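Local atomic coordinates of bacterial leucyl aminopeptidase (PDB entry 6ESL), a protein that probably removes amino-terminal residues from peptides as a secreted two-zinc aminopeptidase of the M28 family, serving nutrient acquisition by Legionella pneumophila inside amoebas. Residues Val112-Lys116 and Asp305-Tyr311; Pro189-Ile195 and Ile248-Ala254; Ala203-His209 and Lys278-Asp284. All coordinates share one frame; numbering follows the deposited sequence.

Interaction 1: Val112-Lys116 and Asp305-Tyr311; sequences VYEIK and DRDLSNY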
loop_
_atom_site.group_PDB
_atom_site.type_symbol
_atom_site.label_atom_id
_atom_site.label_comp_id
_atom_site.label_asym_id
_atom_site.label_seq_id
_atom_site.Cartn_x
_atom_site.Cartn_y
_atom_site.Cartn_z
ATOM N N VAL B 112 -14.946 2.700 5.114
ATOM C CA VAL B 112 -13.539 2.974 5.107
ATOM C C VAL B 112 -12.979 2.912 6.527
ATOM O O VAL B 112 -13.694 3.225 7.474
ATOM C CB VAL B 112 -13.382 4.360 4.455
ATOM C CG1 VAL B 112 -12.090 5.041 4.775
ATOM C CG2 VAL B 112 -13.595 4.253 2.962
ATOM N N TYR B 113 -11.750 2.451 6.704
ATOM C CA TYR B 113 -11.204 2.434 8.030
ATOM C C TYR B 113 -11.028 3.913 8.341
ATOM O O TYR B 113 -10.393 4.623 7.603
ATOM C CB TYR B 113 -9.860 1.686 8.083
ATOM C CG TYR B 113 -9.884 0.229 7.693
ATOM C CD1 TYR B 113 -10.530 -0.708 8.460
ATOM C CD2 TYR B 113 -9.242 -0.212 6.569
ATOM C CE1 TYR B 113 -10.555 -2.030 8.096
ATOM C CE2 TYR B 113 -9.261 -1.528 6.196
ATOM C CZ TYR B 113 -9.917 -2.441 6.962
ATOM O OH TYR B 113 -9.944 -3.741 6.591
ATOM N N GLU B 114 -11.561 4.377 9.455
ATOM C CA GLU B 114 -11.454 5.791 9.786
ATOM C C GLU B 114 -11.172 5.953 11.238
ATOM O O GLU B 114 -11.378 5.044 12.010
ATOM C CB GLU B 114 -12.768 6.538 9.470
ATOM C CG GLU B 114 -13.340 6.258 8.070
ATOM C CD GLU B 114 -14.630 7.038 7.776
ATOM O OE1 GLU B 114 -15.758 6.631 8.156
ATOM O OE2 GLU B 114 -14.486 8.073 7.097
ATOM N N ILE B 115 -10.732 7.137 11.569
ATOM C CA ILE B 115 -10.474 7.565 12.944
ATOM C C ILE B 115 -11.697 8.387 13.405
ATOM O O ILE B 115 -11.958 9.450 12.857
ATOM C CB ILE B 115 -9.194 8.459 12.994
ATOM C CG1 ILE B 115 -7.968 7.559 12.609
ATOM C CG2 ILE B 115 -9.143 9.240 14.309
ATOM C CD1 ILE B 115 -6.629 8.196 12.329
ATOM N N LYS B 116 -12.456 7.822 14.337
ATOM C CA LYS B 116 -13.722 8.370 14.823
ATOM C C LYS B 116 -13.883 8.170 16.262
ATOM O O LYS B 116 -14.989 8.301 16.740
ATOM C CB LYS B 116 -14.892 7.617 14.247
ATOM C CG LYS B 116 -14.987 7.543 12.741
ATOM C CD LYS B 116 -16.224 6.729 12.415
ATOM C CE LYS B 116 -16.798 7.066 11.045
ATOM N NZ LYS B 116 -18.290 7.206 11.070
ATOM N N ASP B 305 -2.636 -6.568 3.956
ATOM C CA ASP B 305 -3.718 -5.851 3.325
ATOM C C ASP B 305 -3.311 -4.425 3.187
ATOM O O ASP B 305 -2.947 -3.760 4.136
ATOM C CB ASP B 305 -4.992 -5.956 4.130
ATOM C CG ASP B 305 -6.168 -5.246 3.480
ATOM O OD1 ASP B 305 -6.650 -5.799 2.485
ATOM O OD2 ASP B 305 -6.591 -4.120 3.956
ATOM N N ARG B 306 -3.410 -3.946 1.959
ATOM C CA ARG B 306 -3.056 -2.582 1.644
ATOM C C ARG B 306 -3.844 -1.529 2.382
ATOM O O ARG B 306 -3.236 -0.621 2.996
ATOM C CB ARG B 306 -3.137 -2.402 0.098
ATOM C CG ARG B 306 -3.037 -0.935 -0.350
ATOM C CD ARG B 306 -2.979 -0.837 -1.850
ATOM N NE ARG B 306 -2.304 0.427 -2.216
ATOM C CZ ARG B 306 -2.018 0.780 -3.481
ATOM N NH1 ARG B 306 -2.305 -0.041 -4.513
ATOM N NH2 ARG B 306 -1.485 1.964 -3.724
ATOM N N ASP B 307 -5.174 -1.580 2.380
ATOM C CA ASP B 307 -5.946 -0.597 3.121
ATOM C C ASP B 307 -5.730 -0.659 4.625
ATOM O O ASP B 307 -5.644 0.340 5.280
ATOM C CB ASP B 307 -7.445 -0.676 2.819
ATOM C CG ASP B 307 -7.791 -0.221 1.416
ATOM O OD1 ASP B 307 -6.958 0.424 0.743
ATOM O OD2 ASP B 307 -8.922 -0.512 0.984
ATOM N N LEU B 308 -5.643 -1.875 5.191
ATOM C CA LEU B 308 -5.453 -1.940 6.662
ATOM C C LEU B 308 -4.069 -1.397 7.063
ATOM O O LEU B 308 -3.931 -0.726 8.089
ATOM C CB LEU B 308 -5.660 -3.381 7.145
ATOM C CG LEU B 308 -5.673 -3.544 8.681
ATOM C CD1 LEU B 308 -6.856 -2.843 9.272
ATOM C CD2 LEU B 308 -5.679 -5.025 9.040
ATOM N N SER B 309 -3.069 -1.646 6.228
ATOM C CA SER B 309 -1.685 -1.170 6.430
ATOM C C SER B 309 -1.614 0.336 6.397
ATOM O O SER B 309 -1.051 1.000 7.324
ATOM C CB SER B 309 -0.711 -1.769 5.436
ATOM O OG SER B 309 -0.719 -3.191 5.455
ATOM N N ASN B 310 -2.270 0.908 5.410
ATOM C CA ASN B 310 -2.428 2.390 5.376
ATOM C C ASN B 310 -3.136 2.941 6.590
ATOM O O ASN B 310 -2.739 3.972 7.113
ATOM C CB ASN B 310 -3.195 2.860 4.120
ATOM C CG ASN B 310 -2.411 2.647 2.804
ATOM O OD1 ASN B 310 -1.171 2.548 2.798
ATOM N ND2 ASN B 310 -3.158 2.694 1.652
ATOM N N TYR B 311 -4.165 2.257 7.049
ATOM C CA TYR B 311 -4.832 2.665 8.262
ATOM C C TYR B 311 -3.881 2.644 9.519
ATOM O O TYR B 311 -3.878 3.563 10.325
ATOM C CB TYR B 311 -6.064 1.782 8.530
ATOM C CG TYR B 311 -6.869 2.233 9.669
ATOM C CD1 TYR B 311 -7.480 3.487 9.664
ATOM C CD2 TYR B 311 -7.103 1.389 10.763
ATOM C CE1 TYR B 311 -8.274 3.891 10.750
ATOM C CE2 TYR B 311 -7.832 1.784 11.849
ATOM C CZ TYR B 311 -8.449 3.010 11.845
ATOM O OH TYR B 311 -9.206 3.403 12.920
HETATM O O HOH W 1 -9.226 -4.143 4.019
#

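Interaction 2: Pro189-Ile195 and Ile248-Ala254; sequences PSLVTVI and IYFIWYA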
loop_
_atom_site.group_PDB
_atom_site.type_symbol
_atom_site.label_atom_id
_atom_site.label_comp_id
_atom_site.label_asym_id
_atom_site.label_seq_id
_atom_site.Cartn_x
_atom_site.Cartn_y
_atom_site.Cartn_z
ATOM N N PRO B 189 0.232 -25.296 22.863
ATOM C CA PRO B 189 -0.965 -24.797 22.207
ATOM C C PRO B 189 -0.879 -23.328 21.954
ATOM O O PRO B 189 -0.078 -22.600 22.639
ATOM C CB PRO B 189 -2.058 -25.022 23.219
ATOM C CG PRO B 189 -1.369 -24.992 24.537
ATOM C CD PRO B 189 0.092 -25.256 24.365
ATOM N N SER B 190 -1.669 -22.878 20.943
ATOM C CA SER B 190 -1.958 -21.503 20.824
ATOM C C SER B 190 -3.041 -21.067 21.893
ATOM O O SER B 190 -3.987 -21.795 22.177
ATOM C CB SER B 190 -2.360 -21.084 19.412
ATOM O OG SER B 190 -1.321 -21.252 18.426
ATOM N N LEU B 191 -2.896 -19.840 22.395
ATOM C CA LEU B 191 -3.852 -19.216 23.337
ATOM C C LEU B 191 -4.726 -18.229 22.605
ATOM O O LEU B 191 -4.240 -17.235 22.048
ATOM C CB LEU B 191 -3.129 -18.485 24.422
ATOM C CG LEU B 191 -4.026 -17.638 25.388
ATOM C CD1 LEU B 191 -5.085 -18.548 26.053
ATOM C CD2 LEU B 191 -3.090 -16.955 26.374
ATOM N N VAL B 192 -6.004 -18.528 22.556
ATOM C CA VAL B 192 -6.962 -17.638 21.970
ATOM C C VAL B 192 -7.803 -17.070 23.147
ATOM O O VAL B 192 -8.297 -17.837 24.056
ATOM C CB VAL B 192 -7.914 -18.316 21.001
ATOM C CG1 VAL B 192 -8.976 -17.345 20.476
ATOM C CG2 VAL B 192 -7.136 -18.895 19.801
ATOM N N THR B 193 -7.942 -15.747 23.146
ATOM C CA THR B 193 -8.679 -15.020 24.170
ATOM C C THR B 193 -9.693 -14.127 23.473
ATOM O O THR B 193 -9.505 -13.757 22.314
ATOM C CB THR B 193 -7.747 -14.156 25.037
ATOM O OG1 THR B 193 -7.330 -13.005 24.295
ATOM C CG2 THR B 193 -6.522 -14.954 25.458
ATOM N N VAL B 194 -10.766 -13.779 24.173
ATOM C CA VAL B 194 -11.817 -12.966 23.557
ATOM C C VAL B 194 -12.497 -12.078 24.557
ATOM O O VAL B 194 -12.764 -12.528 25.701
ATOM C CB VAL B 194 -12.841 -13.811 22.738
ATOM C CG1 VAL B 194 -13.613 -14.803 23.599
ATOM C CG2 VAL B 194 -13.767 -12.926 21.918
ATOM N N ILE B 195 -12.745 -10.832 24.138
ATOM C CA ILE B 195 -13.499 -9.851 24.922
ATOM C C ILE B 195 -14.741 -9.540 24.127
ATOM O O ILE B 195 -14.622 -8.978 23.043
ATOM C CB ILE B 195 -12.689 -8.573 25.229
ATOM C CG1 ILE B 195 -11.459 -8.947 26.064
ATOM C CG2 ILE B 195 -13.516 -7.588 26.070
ATOM C CD1 ILE B 195 -10.326 -7.938 25.960
ATOM N N ILE B 248 -13.373 -8.800 20.308
ATOM C CA ILE B 248 -11.973 -8.487 20.218
ATOM C C ILE B 248 -11.146 -9.712 20.640
ATOM O O ILE B 248 -11.190 -10.123 21.829
ATOM C CB ILE B 248 -11.612 -7.289 21.108
ATOM C CG1 ILE B 248 -12.289 -6.016 20.597
ATOM C CG2 ILE B 248 -10.115 -7.063 21.122
ATOM C CD1 ILE B 248 -12.330 -4.930 21.679
ATOM N N TYR B 249 -10.313 -10.233 19.736
ATOM C CA TYR B 249 -9.498 -11.361 20.188
ATOM C C TYR B 249 -8.052 -10.922 20.446
ATOM O O TYR B 249 -7.440 -10.273 19.636
ATOM C CB TYR B 249 -9.550 -12.556 19.209
ATOM C CG TYR B 249 -10.863 -13.320 19.068
ATOM C CD1 TYR B 249 -11.800 -12.936 18.171
ATOM C CD2 TYR B 249 -11.088 -14.528 19.802
ATOM C CE1 TYR B 249 -13.003 -13.664 18.005
ATOM C CE2 TYR B 249 -12.252 -15.265 19.662
ATOM C CZ TYR B 249 -13.200 -14.837 18.752
ATOM O OH TYR B 249 -14.326 -15.562 18.527
ATOM N N PHE B 250 -7.514 -11.366 21.539
ATOM C CA PHE B 250 -6.104 -11.376 21.777
ATOM C C PHE B 250 -5.529 -12.775 21.685
ATOM O O PHE B 250 -5.954 -13.651 22.366
ATOM C CB PHE B 250 -5.683 -10.674 23.092
ATOM C CG PHE B 250 -5.921 -9.199 23.075
ATOM C CD1 PHE B 250 -7.197 -8.698 23.436
ATOM C CD2 PHE B 250 -4.893 -8.271 22.767
ATOM C CE1 PHE B 250 -7.420 -7.302 23.438
ATOM C CE2 PHE B 250 -5.101 -6.896 22.778
ATOM C CZ PHE B 250 -6.362 -6.414 23.091
ATOM N N ILE B 251 -4.519 -12.971 20.806
ATOM C CA ILE B 251 -4.055 -14.298 20.516
ATOM C C ILE B 251 -2.556 -14.372 20.646
ATOM O O ILE B 251 -1.866 -13.566 20.036
ATOM C CB ILE B 251 -4.509 -14.727 19.082
ATOM C CG1 ILE B 251 -6.004 -14.505 18.927
ATOM C CG2 ILE B 251 -4.132 -16.199 18.844
ATOM C CD1 ILE B 251 -6.694 -15.135 17.733
ATOM N N TRP B 252 -2.049 -15.392 21.348
ATOM C CA TRP B 252 -0.658 -15.677 21.400
ATOM C C TRP B 252 -0.423 -17.006 20.680
ATOM O O TRP B 252 -0.790 -18.051 21.180
ATOM C CB TRP B 252 -0.131 -15.731 22.783
ATOM C CG TRP B 252 -0.147 -14.350 23.533
ATOM C CD1 TRP B 252 0.890 -13.496 23.688
ATOM C CD2 TRP B 252 -1.279 -13.704 24.154
ATOM N NE1 TRP B 252 0.502 -12.374 24.375
ATOM C CE2 TRP B 252 -0.819 -12.476 24.671
ATOM C CE3 TRP B 252 -2.644 -14.035 24.311
ATOM C CZ2 TRP B 252 -1.678 -11.589 25.387
ATOM C CZ3 TRP B 252 -3.491 -13.111 24.996
ATOM C CH2 TRP B 252 -3.002 -11.928 25.514
ATOM N N TYR B 253 0.227 -16.955 19.500
ATOM C CA TYR B 253 0.355 -18.133 18.718
ATOM C C TYR B 253 1.519 -18.993 19.185
ATOM O O TYR B 253 2.532 -18.472 19.521
ATOM C CB TYR B 253 0.629 -17.749 17.223
ATOM C CG TYR B 253 -0.360 -16.813 16.670
ATOM C CD1 TYR B 253 -1.675 -17.269 16.318
ATOM C CD2 TYR B 253 -0.032 -15.487 16.423
ATOM C CE1 TYR B 253 -2.580 -16.406 15.714
ATOM C CE2 TYR B 253 -0.974 -14.588 15.930
ATOM C CZ TYR B 253 -2.220 -15.050 15.563
ATOM O OH TYR B 253 -3.114 -14.173 15.036
ATOM N N ALA B 254 1.337 -20.307 19.139
ATOM C CA ALA B 254 2.385 -21.272 19.321
ATOM C C ALA B 254 3.191 -21.435 18.028
ATOM O O ALA B 254 2.655 -21.214 16.920
ATOM C CB ALA B 254 1.740 -22.630 19.632
#

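Interaction 3: Ala203-His209 and Lys278-Asp284; sequences AIVIGAH and KAVVQFD. With ZN (zinc ion), chain F.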
loop_
_atom_site.group_PDB
_atom_site.type_symbol
_atom_site.label_atom_id
_atom_site.label_comp_id
_atom_site.label_asym_id
_atom_site.label_seq_id
_atom_site.Cartn_x
_atom_site.Cartn_y
_atom_site.Cartn_z
ATOM N N ALA B 203 -14.902 -10.300 13.814
ATOM C CA ALA B 203 -14.055 -9.902 14.949
ATOM C C ALA B 203 -12.835 -9.053 14.556
ATOM O O ALA B 203 -12.439 -9.011 13.380
ATOM C CB ALA B 203 -13.577 -11.125 15.687
ATOM N N ILE B 204 -12.183 -8.534 15.581
ATOM C CA ILE B 204 -10.950 -7.796 15.466
ATOM C C ILE B 204 -9.931 -8.644 16.194
ATOM O O ILE B 204 -10.127 -8.975 17.325
ATOM C CB ILE B 204 -11.012 -6.447 16.178
ATOM C CG1 ILE B 204 -11.965 -5.487 15.505
ATOM C CG2 ILE B 204 -9.657 -5.805 16.242
ATOM C CD1 ILE B 204 -11.950 -5.528 14.003
ATOM N N VAL B 205 -8.823 -8.966 15.564
ATOM C CA VAL B 205 -7.826 -9.814 16.177
ATOM C C VAL B 205 -6.452 -9.143 16.373
ATOM O O VAL B 205 -5.977 -8.528 15.479
ATOM C CB VAL B 205 -7.613 -11.070 15.334
ATOM C CG1 VAL B 205 -6.548 -11.949 15.901
ATOM C CG2 VAL B 205 -8.895 -11.804 15.039
ATOM N N ILE B 206 -5.855 -9.275 17.546
ATOM C CA ILE B 206 -4.548 -8.758 17.846
ATOM C C ILE B 206 -3.692 -9.904 18.281
ATOM O O ILE B 206 -4.014 -10.558 19.223
ATOM C CB ILE B 206 -4.607 -7.718 18.967
ATOM C CG1 ILE B 206 -5.382 -6.495 18.545
ATOM C CG2 ILE B 206 -3.231 -7.284 19.391
ATOM C CD1 ILE B 206 -6.787 -6.472 19.050
ATOM N N GLY B 207 -2.559 -10.105 17.633
ATOM C CA GLY B 207 -1.705 -11.233 17.929
ATOM C C GLY B 207 -0.249 -10.960 18.130
ATOM O O GLY B 207 0.259 -9.876 17.763
ATOM N N ALA B 208 0.425 -11.999 18.590
ATOM C CA ALA B 208 1.879 -12.068 18.790
ATOM C C ALA B 208 2.197 -13.573 18.914
ATOM O O ALA B 208 1.271 -14.372 19.178
ATOM C CB ALA B 208 2.239 -11.368 20.136
ATOM N N HIS B 209 3.434 -13.955 18.871
ATOM C CA HIS B 209 3.823 -15.322 19.025
ATOM C C HIS B 209 4.580 -15.496 20.318
ATOM O O HIS B 209 5.356 -14.697 20.641
ATOM C CB HIS B 209 4.510 -15.918 17.800
ATOM C CG HIS B 209 5.878 -15.438 17.505
ATOM N ND1 HIS B 209 7.000 -16.066 17.941
ATOM C CD2 HIS B 209 6.309 -14.426 16.729
ATOM C CE1 HIS B 209 8.058 -15.449 17.475
ATOM N NE2 HIS B 209 7.655 -14.447 16.753
ATOM N N LYS B 278 -12.988 -9.564 10.718
ATOM C CA LYS B 278 -12.913 -8.347 9.937
ATOM C C LYS B 278 -11.475 -7.887 9.681
ATOM O O LYS B 278 -11.138 -7.504 8.579
ATOM C CB LYS B 278 -13.653 -7.198 10.676
ATOM C CG LYS B 278 -13.477 -5.891 9.917
ATOM C CD LYS B 278 -14.527 -4.819 10.071
ATOM C CE LYS B 278 -14.399 -3.960 8.804
ATOM N NZ LYS B 278 -15.081 -2.658 8.882
ATOM N N ALA B 279 -10.645 -7.865 10.742
ATOM C CA ALA B 279 -9.279 -7.347 10.606
ATOM C C ALA B 279 -8.337 -7.916 11.683
ATOM O O ALA B 279 -8.734 -8.099 12.864
ATOM C CB ALA B 279 -9.276 -5.830 10.644
ATOM N N VAL B 280 -7.081 -8.119 11.257
ATOM C CA VAL B 280 -6.042 -8.713 12.089
ATOM C C VAL B 280 -4.786 -7.808 12.116
ATOM O O VAL B 280 -4.363 -7.288 11.056
ATOM C CB VAL B 280 -5.672 -10.086 11.506
ATOM C CG1 VAL B 280 -4.652 -10.751 12.351
ATOM C CG2 VAL B 280 -6.922 -10.936 11.436
ATOM N N VAL B 281 -4.167 -7.633 13.288
ATOM C CA VAL B 281 -2.846 -7.063 13.351
ATOM C C VAL B 281 -1.921 -8.069 14.051
ATOM O O VAL B 281 -2.373 -8.856 14.957
ATOM C CB VAL B 281 -2.834 -5.663 14.034
ATOM C CG1 VAL B 281 -3.359 -5.719 15.444
ATOM C CG2 VAL B 281 -1.477 -4.975 14.014
ATOM N N GLN B 282 -0.670 -8.066 13.636
ATOM C CA GLN B 282 0.364 -8.879 14.225
ATOM C C GLN B 282 1.458 -7.999 14.831
ATOM O O GLN B 282 2.015 -7.094 14.163
ATOM C CB GLN B 282 0.938 -9.811 13.165
ATOM C CG GLN B 282 2.184 -10.628 13.518
ATOM C CD GLN B 282 1.921 -11.709 14.535
ATOM O OE1 GLN B 282 0.781 -11.891 14.997
ATOM N NE2 GLN B 282 2.965 -12.508 14.822
ATOM N N PHE B 283 1.797 -8.322 16.071
ATOM C CA PHE B 283 2.951 -7.704 16.785
ATOM C C PHE B 283 4.074 -8.700 16.967
ATOM O O PHE B 283 3.981 -9.635 17.846
ATOM C CB PHE B 283 2.490 -7.093 18.095
ATOM C CG PHE B 283 1.573 -5.940 17.920
ATOM C CD1 PHE B 283 2.081 -4.635 17.756
ATOM C CD2 PHE B 283 0.233 -6.110 17.876
ATOM C CE1 PHE B 283 1.229 -3.554 17.538
ATOM C CE2 PHE B 283 -0.613 -5.050 17.721
ATOM C CZ PHE B 283 -0.091 -3.774 17.476
ATOM N N ASP B 284 5.047 -8.564 16.074
ATOM C CA ASP B 284 6.247 -9.354 16.093
ATOM C C ASP B 284 7.419 -8.387 16.111
ATOM O O ASP B 284 7.778 -7.783 15.100
ATOM C CB ASP B 284 6.326 -10.244 14.853
ATOM C CG ASP B 284 7.573 -11.105 14.832
ATOM O OD1 ASP B 284 8.378 -11.011 15.783
ATOM O OD2 ASP B 284 7.751 -11.874 13.864
HETATM ZN ZN ZN F . 9.030 -13.287 15.554
HETATM O O HOH W 2 10.294 -12.138 14.185
#

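Interaction 1: Val112-Lys116 and Asp305-Tyr311
Tyr113 lays its ring along the first turn of helix 306-320 and touches Asp307, Leu308 and Tyr311. With CG anti to the carbonyl carbon (chi1 -61°), the ring runs back toward the start of the helix. CD1 of Leu308 sits over one face, 4.0 Å from the centroid of the Tyr113 ring in a CH-pi contact, while CB of Asp307 meets the same ring at its edge, 3.9 Å from Tyr113 CE2. Beyond the ring, a water joins Tyr113 OH, 2.7 Å away, to the carboxylate of Asp305 and donates to OD2 of that residue. The same OD2 caps the helix: Asp305 is its N-cap and accepts from Leu308 N at 2.7 Å, on the anti side of the carboxylate. One oxygen is thus gripped by the helix and, through the water, by the incoming loop. At the other end of the side chain, Tyr113 CB rests on a face of the Tyr311 ring, 3.6 Å from its centroid; the two ring planes are inclined at 32°, in an oblique pairing.

The arrangement is a loop laid across the N-terminal turn of a helix of the M28 peptidase domain, and Leu390 of helix 373-391 also touches both tyrosines. Next along the loop, Glu114 offers its backbone: Tyr311 OH donates to Glu114 O at 2.9 Å, reaching the carbonyl from above its plane, 58° out of it. CG of Tyr311 stands anti to the backbone N, which carries the phenol past Tyr113 to that oxygen. Ile115 adds CG1, 4.1 Å from Tyr311 CE1, and continues along the helix to Lys314 and His318. At Lys116 the backbone N turns to Glu389 of helix 373-391.

Interaction 2: Pro189-Ile195 and Ile248-Ala254
Ile248 pairs with Ile195 through two backbone hydrogen bonds, Ile195 N to Ile248 O at 2.9 Å and Ile248 N to Ile195 O at 3.0 Å. Tyr249 follows on the other face of the sheet. Val194 stands beside it and sets CG2 over the centre of the phenol ring, 3.7 Å from the centroid, while Val192 CG1 approaches CD2 of Tyr249 at 3.6 Å; Phe270 meets this ring edge-to-face. At Phe250 the pairing is looser, and the return bond from its N to Thr193 O is weak. Its carbonyl O accepts from Thr193 N; the approach of Thr193 OG1 to the same oxygen is suspiciously short and doubtful as modelled. Ile251 lies alongside Val192. Trp252 has CE3 3.6 Å from Leu191 CD2 and takes Thr193 CG2 at the edge of its indole, in plane; its NE1 turns to Ser227 O in helix 220-239. Past Tyr253, Ala254 N donates almost straight (173°) to Ser190 OG. The ladder is antiparallel, its short axes inclined at 161°, and joins the hairpin of strands 176-183 and 188-195, at one edge of the mixed sheet, to strand 248-253 and so to the parallel core of the alpha/beta fold of M28 peptidases.

Interaction 3: Ala203-His209 and Lys278-Asp284
The imidazole of His209 and the carboxylate of Asp284 converge on one zinc ion with their planes 88° apart. CG of Asp284 lies at the edge of the imidazole, in its plane, as both groups turn to the metal. NE2 of His209 binds zinc at 2.2 Å, and Asp284 grips it with both oxygens, OD1 at 2.4 Å and OD2 at 2.5 Å; a water and Asp222 complete the coordination. His209 has CG between its backbone N and carbonyl carbon (chi1 71°), bringing NE2 toward the end of the neighbouring strand, and Asp211 accepts from ND1, fixing the ring's rotation. Ser334 OG hydrogen-bonds to Asp284 OD2, positioning this ligand from the second shell, and also to Gln282 NE2.

Gly207 O lies at the edge of the Phe283 ring, near its plane, and Ile206 CG2 is beside it, 3.8 Å from Phe283 CE2. Behind the site the strands run parallel: Val205 N donates to Ala279 O at 2.8 Å, Val281 N to Val205 O, Gly207 N to Val281 O, and Phe283 N to Gly207 O. Val205 packs against Val280 on one face of the sheet and Ile206 against Val281 on the other. Metal ligands carried at or just past the C-terminal ends of adjacent parallel strands are characteristic of the two-zinc centre of M28 aminopeptidases, where a second zinc is held by Asp222 and Glu257.

Overall arrangement
After an N-terminal region with its own antiparallel sheet, the chain reaches the loop 112-116, whose partner, helix start 305-311, comes 189 residues later; interaction 1 closes this long loop, and interactions 2 and 3 are nested within it. Strand 188-195 and then strand 203-209 follow. Strand 248-253 returns to the former in interaction 2, and strand 277-282 to the latter in interaction 3, so these two contacts cross. Strands 248-253 and 203-209 are themselves neighbours, with Tyr253 N probably bonded to Ala208 O, making one continuous sheet. Interaction 1 reaches that sheet through Leu308, packed against Ala279 and Val280, but does not touch interaction 2.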